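Twin-arginine translocation pathway signal protein (Burkholderia phytofirmans, PDB 2RJO) binds beta-D-galactopyranose in the cleft of a periplasmic-binding-protein fold and probably serves as an exported, periplasmic sugar-binding component of an uptake system. Local coordinates at residues 10-15 against 21-26; 93-98 against 249-254; 149-154 against 176-181. One frame throughout, in Å; residues are numbered along the deposited sequence.

Interaction 1: 10-15 against 21-26. With GAL (beta-D-galactopyranose), chain B; SO4 (sulfate ion), chain D.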
loop_
_atom_site.group_PDB
_atom_site.type_symbol
_atom_site.label_atom_id
_atom_site.label_comp_id
_atom_site.label_asym_id
_atom_site.label_seq_id
_atom_site.Cartn_x
_atom_site.Cartn_y
_atom_site.Cartn_z
ATOM N N CYS A 10 -13.758 7.040 1.755
ATOM C CA CYS A 10 -12.443 6.419 1.680
ATOM C C CYS A 10 -11.481 7.131 2.628
ATOM O O CYS A 10 -11.261 8.344 2.516
ATOM C CB CYS A 10 -11.921 6.481 0.247
ATOM S SG CYS A 10 -10.394 5.568 -0.029
ATOM N N SER A 11 -10.923 6.378 3.572
ATOM C CA SER A 11 -9.993 6.932 4.549
ATOM C C SER A 11 -8.560 6.468 4.329
ATOM O O SER A 11 -8.293 5.273 4.190
ATOM C CB SER A 11 -10.418 6.554 5.972
ATOM O OG SER A 11 -9.442 6.979 6.912
ATOM N N PHE A 12 -7.639 7.425 4.315
ATOM C CA PHE A 12 -6.226 7.124 4.125
ATOM C C PHE A 12 -5.316 8.188 4.738
ATOM O O PHE A 12 -5.767 9.265 5.136
ATOM C CB PHE A 12 -5.933 6.932 2.636
ATOM C CG PHE A 12 -6.456 8.028 1.777
ATOM C CD1 PHE A 12 -5.667 9.136 1.480
ATOM C CD2 PHE A 12 -7.753 7.969 1.275
ATOM C CE1 PHE A 12 -6.162 10.180 0.687
ATOM C CE2 PHE A 12 -8.262 9.009 0.480
ATOM C CZ PHE A 12 -7.463 10.114 0.189
ATOM N N ARG A 13 -4.028 7.886 4.806
ATOM C CA ARG A 13 -3.074 8.790 5.434
ATOM C C ARG A 13 -2.847 10.157 4.784
ATOM O O ARG A 13 -3.077 11.175 5.433
ATOM C CB ARG A 13 -1.734 8.070 5.629
ATOM C CG ARG A 13 -0.972 8.525 6.868
ATOM C CD ARG A 13 0.230 7.658 7.167
ATOM N NE ARG A 13 -0.111 6.301 7.603
ATOM C CZ ARG A 13 -0.131 5.238 6.807
ATOM N NH1 ARG A 13 0.168 5.363 5.517
ATOM N NH2 ARG A 13 -0.427 4.040 7.303
ATOM N N SER A 14 -2.412 10.206 3.525
ATOM C CA SER A 14 -2.150 11.507 2.906
ATOM C C SER A 14 -2.245 11.631 1.396
ATOM O O SER A 14 -2.014 10.667 0.661
ATOM C CB SER A 14 -0.766 11.989 3.332
ATOM O OG SER A 14 -0.661 11.964 4.741
ATOM N N LEU A 15 -2.570 12.842 0.939
ATOM C CA LEU A 15 -2.671 13.129 -0.496
ATOM C C LEU A 15 -1.306 13.489 -1.075
ATOM O O LEU A 15 -1.174 13.703 -2.283
ATOM C CB LEU A 15 -3.622 14.307 -0.763
ATOM C CG LEU A 15 -5.116 14.101 -1.045
ATOM C CD1 LEU A 15 -5.283 13.036 -2.125
ATOM C CD2 LEU A 15 -5.848 13.705 0.218
ATOM N N THR A 21 -2.888 9.229 -4.009
ATOM C CA THR A 21 -3.533 10.101 -4.972
ATOM C C THR A 21 -4.359 9.207 -5.892
ATOM O O THR A 21 -5.497 9.528 -6.224
ATOM C CB THR A 21 -2.513 10.878 -5.815
ATOM O OG1 THR A 21 -1.739 11.734 -4.962
ATOM C CG2 THR A 21 -3.233 11.730 -6.850
ATOM N N ALA A 22 -3.774 8.077 -6.284
ATOM C CA ALA A 22 -4.435 7.119 -7.153
ATOM C C ALA A 22 -5.503 6.336 -6.380
ATOM O O ALA A 22 -6.591 6.065 -6.894
ATOM C CB ALA A 22 -3.416 6.173 -7.724
ATOM N N PHE A 23 -5.178 5.969 -5.145
ATOM C CA PHE A 23 -6.114 5.233 -4.305
ATOM C C PHE A 23 -7.430 6.002 -4.231
ATOM O O PHE A 23 -8.507 5.436 -4.375
ATOM C CB PHE A 23 -5.529 5.083 -2.904
ATOM C CG PHE A 23 -6.336 4.208 -1.997
ATOM C CD1 PHE A 23 -6.445 2.844 -2.242
ATOM C CD2 PHE A 23 -6.956 4.739 -0.874
ATOM C CE1 PHE A 23 -7.169 2.011 -1.377
ATOM C CE2 PHE A 23 -7.685 3.913 0.006
ATOM C CZ PHE A 23 -7.783 2.549 -0.252
ATOM N N ASN A 24 -7.314 7.302 -3.999
ATOM C CA ASN A 24 -8.449 8.195 -3.897
ATOM C C ASN A 24 -9.183 8.322 -5.239
ATOM O O ASN A 24 -10.413 8.388 -5.282
ATOM C CB ASN A 24 -7.963 9.568 -3.434
ATOM C CG ASN A 24 -9.041 10.625 -3.522
ATOM O OD1 ASN A 24 -8.833 11.676 -4.126
ATOM N ND2 ASN A 24 -10.199 10.355 -2.922
ATOM N N LYS A 25 -8.411 8.361 -6.321
ATOM C CA LYS A 25 -8.928 8.472 -7.682
ATOM C C LYS A 25 -9.819 7.284 -7.993
ATOM O O LYS A 25 -10.890 7.435 -8.573
ATOM C CB LYS A 25 -7.771 8.477 -8.682
ATOM C CG LYS A 25 -7.667 9.705 -9.570
ATOM C CD LYS A 25 -7.253 10.937 -8.791
ATOM C CE LYS A 25 -6.558 11.952 -9.701
ATOM N NZ LYS A 25 -5.261 11.410 -10.252
ATOM N N GLY A 26 -9.348 6.095 -7.627
ATOM C CA GLY A 26 -10.109 4.879 -7.865
ATOM C C GLY A 26 -11.433 4.851 -7.126
ATOM O O GLY A 26 -12.446 4.448 -7.698
HETATM C C1 GAL B . 1.610 3.816 2.159
HETATM C C2 GAL B . 2.543 2.946 1.285
HETATM C C3 GAL B . 1.805 1.639 0.922
HETATM C C4 GAL B . 1.435 0.904 2.222
HETATM C C5 GAL B . 0.530 1.865 3.043
HETATM C C6 GAL B . 0.150 1.179 4.339
HETATM O O1 GAL B . 2.300 5.028 2.515
HETATM O O2 GAL B . 2.872 3.650 0.089
HETATM O O3 GAL B . 2.650 0.799 0.138
HETATM O O4 GAL B . 2.629 0.632 2.954
HETATM O O5 GAL B . 1.249 3.099 3.373
HETATM O O6 GAL B . -0.679 2.065 5.068
HETATM S S SO4 D . 1.937 8.350 3.506
HETATM O O1 SO4 D . 0.868 9.345 3.782
HETATM O O2 SO4 D . 1.915 7.270 4.517
HETATM O O3 SO4 D . 3.258 9.026 3.482
HETATM O O4 SO4 D . 1.678 7.743 2.183
#
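Cys10 and Phe12 of strand 7-12 pack against Phe23 and Asn24 of helix 18-34, a buried strand-to-helix contact inside the first beta-alpha-beta unit of the fold. The short axes of 10-12 and 21-26 run almost antiparallel, at 172° and 9.5 Å, as expected when a chain leaves a strand, turns and returns along it as a helix. Cys10 and Phe12, two apart on the strand, both send their CB toward the helix. Cys10 SG comes obliquely onto the Phe23 ring, 3.2 Å from Phe23 CE2 and 52° off the ring normal, a sulfur-aromatic contact. The Phe12 side chain slides past that of Phe23 in the opposite direction, and Phe12 CD2 meets the edge of the Phe23 ring in its plane, 4.0 Å from Phe23 CD2. With its CG placed between the backbone N and the carbonyl carbon (chi1 50°), Phe12 carries its far end to Asn24, where Phe12 CZ lies 3.7 Å from Asn24 CB.

Beyond the strand end the chain turns to the ligand pocket. Arg13 NH2 donates to GAL O6 at 3.0 Å in the plane of the guanidinium, while Arg13 NH1 donates to SO4 O2 at 2.8 Å, an ion probably from the crystallisation liquor, and only weakly to the sugar. Asn72 accepts from Arg13 NE and so helps fix the group's rotation.

On the strand's two flanks, Cys10 and Phe12 share backbone hydrogen bonds with strand 38-42, and Ser11 does so with Asn68 and Asp70. Pro253 and Leu256 of helix 253-268 touch Phe23.

Interaction 2: 93-98 against 249-254. With GAL (beta-D-galactopyranose), chain B.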
loop_
_atom_site.group_PDB
_atom_site.type_symbol
_atom_site.label_atom_id
_atom_site.label_comp_id
_atom_site.label_asym_id
_atom_site.label_seq_id
_atom_site.Cartn_x
_atom_site.Cartn_y
_atom_site.Cartn_z
ATOM N N THR A 93 -11.065 -3.224 4.875
ATOM C CA THR A 93 -9.751 -2.797 5.347
ATOM C C THR A 93 -8.661 -3.075 4.320
ATOM O O THR A 93 -8.733 -4.045 3.575
ATOM C CB THR A 93 -9.385 -3.505 6.675
ATOM O OG1 THR A 93 -10.141 -2.925 7.741
ATOM C CG2 THR A 93 -7.914 -3.340 6.984
ATOM N N ILE A 94 -7.652 -2.212 4.296
ATOM C CA ILE A 94 -6.537 -2.359 3.373
ATOM C C ILE A 94 -5.211 -2.269 4.123
ATOM O O ILE A 94 -4.991 -1.325 4.871
ATOM C CB ILE A 94 -6.524 -1.236 2.308
ATOM C CG1 ILE A 94 -7.907 -1.077 1.674
ATOM C CG2 ILE A 94 -5.503 -1.564 1.229
ATOM C CD1 ILE A 94 -8.325 -2.253 0.825
ATOM N N TRP A 95 -4.339 -3.254 3.926
ATOM C CA TRP A 95 -3.011 -3.248 4.540
ATOM C C TRP A 95 -2.857 -3.482 6.044
ATOM O O TRP A 95 -2.304 -4.496 6.457
ATOM C CB TRP A 95 -2.280 -1.934 4.208
ATOM C CG TRP A 95 -1.844 -1.756 2.759
ATOM C CD1 TRP A 95 -2.122 -0.696 1.949
ATOM C CD2 TRP A 95 -1.055 -2.662 1.970
ATOM N NE1 TRP A 95 -1.563 -0.883 0.704
ATOM C CE2 TRP A 95 -0.902 -2.079 0.690
ATOM C CE3 TRP A 95 -0.466 -3.904 2.218
ATOM C CZ2 TRP A 95 -0.184 -2.703 -0.334
ATOM C CZ3 TRP A 95 0.251 -4.528 1.188
ATOM C CH2 TRP A 95 0.381 -3.923 -0.063
ATOM N N ASN A 96 -3.326 -2.539 6.858
ATOM C CA ASN A 96 -3.139 -2.621 8.310
ATOM C C ASN A 96 -4.294 -3.107 9.186
ATOM O O ASN A 96 -5.419 -2.625 9.086
ATOM C CB ASN A 96 -2.678 -1.254 8.846
ATOM C CG ASN A 96 -1.457 -0.709 8.127
ATOM O OD1 ASN A 96 -0.403 -1.335 8.100
ATOM N ND2 ASN A 96 -1.599 0.473 7.540
ATOM N N LYS A 97 -3.984 -4.054 10.064
ATOM C CA LYS A 97 -4.947 -4.601 11.005
ATOM C C LYS A 97 -4.236 -5.579 11.931
ATOM O O LYS A 97 -3.182 -6.121 11.584
ATOM C CB LYS A 97 -6.074 -5.347 10.281
ATOM C CG LYS A 97 -5.709 -6.765 9.854
ATOM C CD LYS A 97 -6.936 -7.541 9.396
ATOM C CE LYS A 97 -6.602 -9.000 9.102
ATOM N NZ LYS A 97 -6.206 -9.788 10.308
ATOM N N PRO A 98 -4.804 -5.812 13.127
ATOM C CA PRO A 98 -4.188 -6.747 14.073
ATOM C C PRO A 98 -4.333 -8.156 13.509
ATOM O O PRO A 98 -5.251 -8.425 12.740
ATOM C CB PRO A 98 -5.021 -6.561 15.342
ATOM C CG PRO A 98 -5.587 -5.163 15.201
ATOM C CD PRO A 98 -5.947 -5.115 13.745
ATOM N N VAL A 249 6.850 -2.484 -7.290
ATOM C CA VAL A 249 5.778 -3.463 -7.348
ATOM C C VAL A 249 4.461 -2.701 -7.401
ATOM O O VAL A 249 4.190 -1.850 -6.555
ATOM C CB VAL A 249 5.812 -4.412 -6.126
ATOM C CG1 VAL A 249 4.733 -5.480 -6.267
ATOM C CG2 VAL A 249 7.191 -5.073 -6.019
ATOM N N ASP A 250 3.653 -2.992 -8.413
ATOM C CA ASP A 250 2.382 -2.306 -8.585
ATOM C C ASP A 250 1.218 -2.995 -7.875
ATOM O O ASP A 250 0.837 -4.116 -8.231
ATOM C CB ASP A 250 2.090 -2.163 -10.077
ATOM C CG ASP A 250 1.030 -1.124 -10.363
ATOM O OD1 ASP A 250 0.590 -0.436 -9.412
ATOM O OD2 ASP A 250 0.643 -0.989 -11.539
ATOM N N TRP A 251 0.679 -2.314 -6.860
ATOM C CA TRP A 251 -0.444 -2.814 -6.066
ATOM C C TRP A 251 -1.730 -2.340 -6.723
ATOM O O TRP A 251 -2.816 -2.814 -6.409
ATOM C CB TRP A 251 -0.425 -2.235 -4.648
ATOM C CG TRP A 251 0.893 -2.258 -3.908
ATOM C CD1 TRP A 251 1.488 -1.196 -3.285
ATOM C CD2 TRP A 251 1.709 -3.402 -3.609
ATOM N NE1 TRP A 251 2.611 -1.606 -2.611
ATOM C CE2 TRP A 251 2.772 -2.955 -2.790
ATOM C CE3 TRP A 251 1.644 -4.761 -3.942
ATOM C CZ2 TRP A 251 3.763 -3.819 -2.303
ATOM C CZ3 TRP A 251 2.634 -5.621 -3.456
ATOM C CH2 TRP A 251 3.676 -5.144 -2.645
ATOM N N ASP A 252 -1.592 -1.379 -7.625
ATOM C CA ASP A 252 -2.731 -0.809 -8.319
ATOM C C ASP A 252 -3.652 -0.135 -7.298
ATOM O O ASP A 252 -4.753 -0.607 -7.013
ATOM C CB ASP A 252 -3.492 -1.890 -9.074
ATOM C CG ASP A 252 -4.292 -1.330 -10.217
ATOM O OD1 ASP A 252 -4.562 -0.106 -10.206
ATOM O OD2 ASP A 252 -4.657 -2.113 -11.118
ATOM N N PRO A 253 -3.183 0.972 -6.707
ATOM C CA PRO A 253 -3.959 1.717 -5.716
ATOM C C PRO A 253 -5.297 2.165 -6.290
ATOM O O PRO A 253 -6.315 2.129 -5.602
ATOM C CB PRO A 253 -3.032 2.878 -5.344
ATOM C CG PRO A 253 -2.098 2.988 -6.523
ATOM C CD PRO A 253 -1.845 1.560 -6.879
ATOM N N PHE A 254 -5.302 2.576 -7.551
ATOM C CA PHE A 254 -6.547 2.983 -8.190
ATOM C C PHE A 254 -7.575 1.865 -8.001
ATOM O O PHE A 254 -8.645 2.080 -7.455
ATOM C CB PHE A 254 -6.317 3.209 -9.680
ATOM C CG PHE A 254 -7.549 3.615 -10.427
ATOM C CD1 PHE A 254 -7.872 4.960 -10.583
ATOM C CD2 PHE A 254 -8.390 2.654 -10.981
ATOM C CE1 PHE A 254 -9.019 5.348 -11.285
ATOM C CE2 PHE A 254 -9.542 3.028 -11.683
ATOM C CZ PHE A 254 -9.855 4.382 -11.836
HETATM C C1 GAL B . 1.610 3.816 2.159
HETATM C C2 GAL B . 2.543 2.946 1.285
HETATM C C3 GAL B . 1.805 1.639 0.922
HETATM C C4 GAL B . 1.435 0.904 2.222
HETATM C C5 GAL B . 0.530 1.865 3.043
HETATM C C6 GAL B . 0.150 1.179 4.339
HETATM O O1 GAL B . 2.300 5.028 2.515
HETATM O O2 GAL B . 2.872 3.650 0.089
HETATM O O3 GAL B . 2.650 0.799 0.138
HETATM O O4 GAL B . 2.629 0.632 2.954
HETATM O O5 GAL B . 1.249 3.099 3.373
HETATM O O6 GAL B . -0.679 2.065 5.068
#
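The Trp95 indole has the C4 corner of the galactose over one face and turns its edge to Trp251. GAL C4 stands 3.8 Å above the Trp95 plane, offset toward the rim, and GAL C6 lies 3.8 Å from Trp95 CD1. Across the contact, Trp95 CH2 sits over the centre of the Trp251 ring, 3.7 Å above its plane, while Val249 O lies over the opposite face, offset toward the rim. The pair is T-shaped: the six-membered ring of Trp95 and the five-membered ring of Trp251 have centroids 4.8 Å apart and planes at 73°.

The C4-C6 side of the tilted sugar thus rests on Trp95, an apolar contact of the kind common in sugar sites, just past the end of strand 90-94 in a periplasmic-binding-protein fold. Trp95 NE1 donates to Tyr19 OH, which ties down the indole's polar edge. Beside it, Asn96 ND2 makes a weak hydrogen bond to GAL O6 at 3.1 Å, and also donates to Pro71 O.

Trp251 follows strand 248-250. In the turn behind it, Asp250 OD1 accepts from Asp252 N at 3.0 Å, closing an Asx turn, with the donor 57° out of the carboxylate plane. Asp252 in turn N-caps helix 253-268 through Trp255 N.

Interaction 3: 149-154 against 176-181. With GAL (beta-D-galactopyranose), chain B.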
loop_
_atom_site.group_PDB
_atom_site.type_symbol
_atom_site.label_atom_id
_atom_site.label_comp_id
_atom_site.label_asym_id
_atom_site.label_seq_id
_atom_site.Cartn_x
_atom_site.Cartn_y
_atom_site.Cartn_z
ATOM N N VAL A 149 1.616 -3.404 8.996
ATOM C CA VAL A 149 1.806 -4.766 8.515
ATOM C C VAL A 149 2.661 -4.854 7.244
ATOM O O VAL A 149 3.499 -5.747 7.124
ATOM C CB VAL A 149 0.462 -5.457 8.269
ATOM C CG1 VAL A 149 0.682 -6.885 7.800
ATOM C CG2 VAL A 149 -0.360 -5.458 9.554
ATOM N N PRO A 150 2.464 -3.941 6.272
ATOM C CA PRO A 150 3.306 -4.059 5.074
ATOM C C PRO A 150 4.761 -3.678 5.347
ATOM O O PRO A 150 5.679 -4.225 4.738
ATOM C CB PRO A 150 2.610 -3.141 4.057
ATOM C CG PRO A 150 1.934 -2.112 4.911
ATOM C CD PRO A 150 1.398 -2.944 6.068
ATOM N N ALA A 151 4.974 -2.760 6.283
ATOM C CA ALA A 151 6.329 -2.339 6.635
ATOM C C ALA A 151 7.089 -3.514 7.248
ATOM O O ALA A 151 8.265 -3.732 6.963
ATOM C CB ALA A 151 6.277 -1.182 7.633
ATOM N N ILE A 152 6.391 -4.261 8.094
ATOM C CA ILE A 152 6.946 -5.417 8.779
ATOM C C ILE A 152 7.221 -6.559 7.801
ATOM O O ILE A 152 8.286 -7.188 7.840
ATOM C CB ILE A 152 5.965 -5.912 9.886
ATOM C CG1 ILE A 152 5.858 -4.868 10.991
ATOM C CG2 ILE A 152 6.415 -7.239 10.449
ATOM C CD1 ILE A 152 4.789 -5.199 12.033
ATOM N N GLU A 153 6.267 -6.818 6.914
ATOM C CA GLU A 153 6.420 -7.895 5.951
ATOM C C GLU A 153 7.487 -7.615 4.897
ATOM O O GLU A 153 8.318 -8.471 4.637
ATOM C CB GLU A 153 5.077 -8.202 5.276
ATOM C CG GLU A 153 3.956 -8.453 6.262
ATOM C CD GLU A 153 2.722 -9.067 5.621
ATOM O OE1 GLU A 153 2.343 -8.645 4.505
ATOM O OE2 GLU A 153 2.121 -9.966 6.249
ATOM N N ARG A 154 7.470 -6.426 4.297
ATOM C CA ARG A 154 8.460 -6.073 3.272
ATOM C C ARG A 154 9.882 -6.119 3.853
ATOM O O ARG A 154 10.823 -6.584 3.206
ATOM C CB ARG A 154 8.149 -4.681 2.709
ATOM C CG ARG A 154 6.775 -4.609 2.047
ATOM C CD ARG A 154 6.344 -3.191 1.682
ATOM N NE ARG A 154 4.942 -3.172 1.264
ATOM C CZ ARG A 154 4.269 -2.084 0.891
ATOM N NH1 ARG A 154 4.857 -0.891 0.873
ATOM N NH2 ARG A 154 2.993 -2.195 0.538
ATOM N N ALA A 176 11.465 5.708 7.683
ATOM C CA ALA A 176 11.199 7.040 7.143
ATOM C C ALA A 176 9.687 7.277 7.032
ATOM O O ALA A 176 9.235 8.211 6.364
ATOM C CB ALA A 176 11.869 7.201 5.791
ATOM N N ASP A 177 8.920 6.407 7.687
ATOM C CA ASP A 177 7.463 6.504 7.729
ATOM C C ASP A 177 6.753 6.733 6.384
ATOM O O ASP A 177 5.832 7.551 6.315
ATOM C CB ASP A 177 7.036 7.630 8.687
ATOM C CG ASP A 177 7.440 7.376 10.134
ATOM O OD1 ASP A 177 7.457 6.207 10.571
ATOM O OD2 ASP A 177 7.722 8.367 10.845
ATOM N N TRP A 178 7.178 6.031 5.331
ATOM C CA TRP A 178 6.570 6.155 3.992
ATOM C C TRP A 178 6.684 7.547 3.347
ATOM O O TRP A 178 6.141 7.770 2.263
ATOM C CB TRP A 178 5.079 5.814 4.049
ATOM C CG TRP A 178 4.709 4.547 4.789
ATOM C CD1 TRP A 178 3.870 4.450 5.861
ATOM C CD2 TRP A 178 5.099 3.201 4.464
ATOM N NE1 TRP A 178 3.706 3.134 6.217
ATOM C CE2 TRP A 178 4.449 2.348 5.380
ATOM C CE3 TRP A 178 5.936 2.637 3.489
ATOM C CZ2 TRP A 178 4.610 0.951 5.345
ATOM C CZ3 TRP A 178 6.096 1.248 3.455
ATOM C CH2 TRP A 178 5.435 0.424 4.380
ATOM N N ASN A 179 7.383 8.470 4.001
ATOM C CA ASN A 179 7.502 9.851 3.527
ATOM C C ASN A 179 8.831 10.174 2.827
ATOM O O ASN A 179 9.900 9.922 3.379
ATOM C CB ASN A 179 7.294 10.767 4.737
ATOM C CG ASN A 179 7.140 12.217 4.360
ATOM O OD1 ASN A 179 8.075 12.843 3.866
ATOM N ND2 ASN A 179 5.950 12.767 4.592
ATOM N N SER A 180 8.772 10.738 1.621
ATOM C CA SER A 180 10.001 11.069 0.886
ATOM C C SER A 180 10.794 12.161 1.576
ATOM O O SER A 180 12.018 12.156 1.538
ATOM C CB SER A 180 9.686 11.528 -0.540
ATOM O OG SER A 180 9.005 12.766 -0.529
ATOM N N GLN A 181 10.081 13.092 2.205
ATOM C CA GLN A 181 10.696 14.220 2.900
ATOM C C GLN A 181 11.450 13.780 4.142
ATOM O O GLN A 181 12.302 14.506 4.651
ATOM C CB GLN A 181 9.626 15.238 3.280
ATOM C CG GLN A 181 10.154 16.633 3.537
ATOM C CD GLN A 181 9.289 17.683 2.866
ATOM O OE1 GLN A 181 8.184 17.380 2.389
ATOM N NE2 GLN A 181 9.779 18.924 2.825
HETATM C C1 GAL B . 1.610 3.816 2.159
HETATM C C2 GAL B . 2.543 2.946 1.285
HETATM C C3 GAL B . 1.805 1.639 0.922
HETATM C C4 GAL B . 1.435 0.904 2.222
HETATM C C5 GAL B . 0.530 1.865 3.043
HETATM C C6 GAL B . 0.150 1.179 4.339
HETATM O O1 GAL B . 2.300 5.028 2.515
HETATM O O2 GAL B . 2.872 3.650 0.089
HETATM O O3 GAL B . 2.650 0.799 0.138
HETATM O O4 GAL B . 2.629 0.632 2.954
HETATM O O5 GAL B . 1.249 3.099 3.373
HETATM O O6 GAL B . -0.679 2.065 5.068
#
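Trp178 reaches from the loop before helix 180-194 to the first turn of helix 149-163. Trp178 CB lies 3.3 Å from GAL O1, and CG is equally near that hydroxyl. With CG anti to the carbonyl carbon (chi1 -48°), the end of the indole swings nearer to the helix. CD1 lies between GAL O1 and O5, and NE1 passes O5. Across the benzo ring, GAL O4 sits over one face, 3.1 Å above the plane and offset toward the rim. At the far end, Trp178 CZ2 meets Ala151 CB at 3.5 Å and Pro150 CG at 4.1 Å, both oblique to the ring, while Ala151 N lies at its edge, in plane. Trp178 CZ3, two atoms round the benzo ring from CZ2, comes to 3.6 Å from Arg154 NH1.

Arg154 arrives extended from CG to NE. Its NH1 and NH2 both donate to GAL O3, at 2.9 and 3.0 Å, in the guanidinium plane. Pro150 CB lies over one face of that group, and Ala204 O takes a second bond from NH1. A type I' turn from Ala176 to Asn179 sets the base of Trp178.

Between the segments the contact is largely apolar, with no hydrogen bond across it, though the Arg154 guanidinium also touches the indole. Two donors gripping GAL O3 restrict where it can lie, and the positive charge would be expected to polarise that hydroxyl. The indole, nearly parallel to the sugar ring, covers one of its faces from O1 to O4, a familiar way for proteins to hold a pyranose.

All three contacts touch the same galactose. Interactions 1 and 2 have centres about 11 Å apart, 2 and 3 about 12 Å, and 1 and 3 about 17 Å. Interaction 1 closes early in the chain, before interaction 2 opens; interaction 3 is nested in the long loop that interaction 2 closes. Interactions 1 and 2 both reach the mixed sheet containing strands 7-12, 90-94 and 248-250, whereas the helices of interaction 3 flank the separate parallel sheet of 137-143 and 168-175. The sugar is therefore held between two lobes, as in periplasmic binding proteins generally. Direct bridges join them: Asn96 OD1 probably accepts from Val149 N, and Arg154 forms a cation-pi contact with Trp95.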